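Ofchtiv-allosamidin (Ostrinia furnacalis, PDB 6JM7) probably hydrolyses chitin as an insect family 18 chitinase, and is captured here with the inhibitor allosamidin. Local coordinates at residues V7-T12 against G341-S346. Numbering follows the deposited sequence.
Sequences VCYYGT and GIMLWS
Y9 lies against M343 and W345 where the first and last parallel strands of the family 18 TIM barrel meet, 7-11 beside 341-345. This pairing closes the barrel. The backbones are joined by three hydrogen bonds: V7 N to I342 O (2.8 Å), L344 N to V7 O, and the longer Y9 N to L344 O (3.2 Å). V7 and M343 pack side by side on the face turned into the barrel.

CE1 of the Y9 ring lies 3.4 Å from M343 SD, an oblique Met-aromatic contact. The M343 chain runs out extended from the backbone as far as SD (chi2 -174°), which brings both CG and SD alongside CE1 of Y9. On the W345 side, CE3 touches Y9 CB at 3.5 Å, and CZ3 lies near Y9 CD2. The two ring planes are inclined at 43°. W345 CG is anti to the backbone N (chi1 -174°), which brings the six-membered ring over to Y9 CB, and S346 CB sits over one face of the indole. A cis peptide links W345 to S346, a known feature of this family near the substrate cleft. Y9 OH reaches D122 OD2 by a hydrogen bond.

Replacing Y9 with an alanine would probably leave M343 SD and W345 CZ3 without their ring partner and D122 without this hydrogen bond.

On the other face, L344 CD1 packs on C8 CA, and L364 of helix 362-373 touches both residues. C8 is fixed by a disulfide to C33. Further out, E348 ties the strand ends together, OE1 bonding G11 N and OE2 bonding S346 OG.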
# COMPACT_ATOMS: atom_id res chain seq x y z
N VAL A 7 3.96 1.62 -8.99
CA VAL A 7 3.40 2.72 -8.22
C VAL A 7 4.05 2.69 -6.84
O VAL A 7 3.75 1.79 -6.04
CB VAL A 7 1.87 2.62 -8.13
CG1 VAL A 7 1.29 3.78 -7.33
CG2 VAL A 7 1.30 2.58 -9.53
N CYS A 8 4.94 3.65 -6.56
CA CYS A 8 5.73 3.67 -5.33
C CYS A 8 5.12 4.65 -4.35
O CYS A 8 5.15 5.86 -4.60
CB CYS A 8 7.17 4.08 -5.61
SG CYS A 8 8.10 3.00 -6.71
N TYR A 9 4.60 4.15 -3.23
CA TYR A 9 4.22 5.04 -2.13
C TYR A 9 5.42 5.42 -1.28
O TYR A 9 6.27 4.58 -0.95
CB TYR A 9 3.15 4.39 -1.25
CG TYR A 9 1.76 4.44 -1.85
CD1 TYR A 9 1.39 3.56 -2.85
CD2 TYR A 9 0.85 5.39 -1.44
CE1 TYR A 9 0.14 3.62 -3.41
CE2 TYR A 9 -0.42 5.46 -2.00
CZ TYR A 9 -0.77 4.56 -2.98
OH TYR A 9 -2.02 4.60 -3.55
N TYR A 10 5.48 6.69 -0.90
CA TYR A 10 6.52 7.22 -0.02
C TYR A 10 5.85 7.77 1.24
O TYR A 10 5.15 8.79 1.18
CB TYR A 10 7.34 8.30 -0.73
CG TYR A 10 8.38 8.98 0.15
CD1 TYR A 10 9.07 8.28 1.13
CD2 TYR A 10 8.66 10.34 -0.02
CE1 TYR A 10 10.02 8.93 1.95
CE2 TYR A 10 9.60 10.98 0.79
CZ TYR A 10 10.28 10.27 1.75
OH TYR A 10 11.21 10.92 2.53
N GLY A 11 6.06 7.09 2.36
CA GLY A 11 5.65 7.59 3.66
C GLY A 11 6.58 8.69 4.12
O GLY A 11 7.67 8.42 4.64
N THR A 12 6.17 9.94 3.90
CA THR A 12 7.10 11.06 3.95
C THR A 12 7.62 11.35 5.36
O THR A 12 8.66 12.01 5.50
CB THR A 12 6.44 12.31 3.36
OG1 THR A 12 5.20 12.58 4.05
CG2 THR A 12 6.16 12.11 1.87
N GLY A 341 0.02 -3.48 -13.24
CA GLY A 341 1.31 -3.28 -12.62
C GLY A 341 1.24 -3.59 -11.14
O GLY A 341 0.36 -4.32 -10.68
N ILE A 342 2.20 -3.02 -10.42
CA ILE A 342 2.46 -3.32 -9.01
C ILE A 342 2.49 -2.01 -8.25
O ILE A 342 3.12 -1.04 -8.70
CB ILE A 342 3.79 -4.07 -8.85
CG1 ILE A 342 3.74 -5.44 -9.55
CG2 ILE A 342 4.19 -4.21 -7.38
CD1 ILE A 342 2.81 -6.43 -8.89
N MET A 343 1.82 -1.98 -7.10
CA MET A 343 1.89 -0.88 -6.15
C MET A 343 2.60 -1.38 -4.91
O MET A 343 2.42 -2.53 -4.51
CB MET A 343 0.47 -0.38 -5.80
CG MET A 343 0.35 0.36 -4.48
SD MET A 343 -1.39 0.72 -4.15
CE MET A 343 -1.89 -0.73 -3.24
N LEU A 344 3.44 -0.55 -4.30
CA LEU A 344 4.17 -0.99 -3.12
C LEU A 344 3.99 -0.01 -1.97
O LEU A 344 4.07 1.21 -2.14
CB LEU A 344 5.65 -1.16 -3.43
CG LEU A 344 6.25 0.03 -4.16
CD1 LEU A 344 6.94 0.98 -3.19
CD2 LEU A 344 7.18 -0.47 -5.22
N TRP A 345 3.73 -0.57 -0.79
CA TRP A 345 3.83 0.15 0.47
C TRP A 345 4.99 -0.46 1.25
O TRP A 345 4.88 -1.60 1.71
CB TRP A 345 2.55 0.04 1.31
CG TRP A 345 2.70 0.92 2.49
CD1 TRP A 345 3.32 0.61 3.67
CD2 TRP A 345 2.34 2.30 2.56
NE1 TRP A 345 3.33 1.72 4.49
CE2 TRP A 345 2.74 2.76 3.83
CE3 TRP A 345 1.71 3.18 1.68
CZ2 TRP A 345 2.52 4.07 4.25
CZ3 TRP A 345 1.49 4.48 2.09
CH2 TRP A 345 1.89 4.91 3.36
N SER A 346 6.08 0.29 1.43
CA SER A 346 6.33 1.61 0.88
C SER A 346 7.84 1.67 0.59
O SER A 346 8.60 0.82 1.09
CB SER A 346 5.90 2.71 1.85
OG SER A 346 6.44 2.46 3.13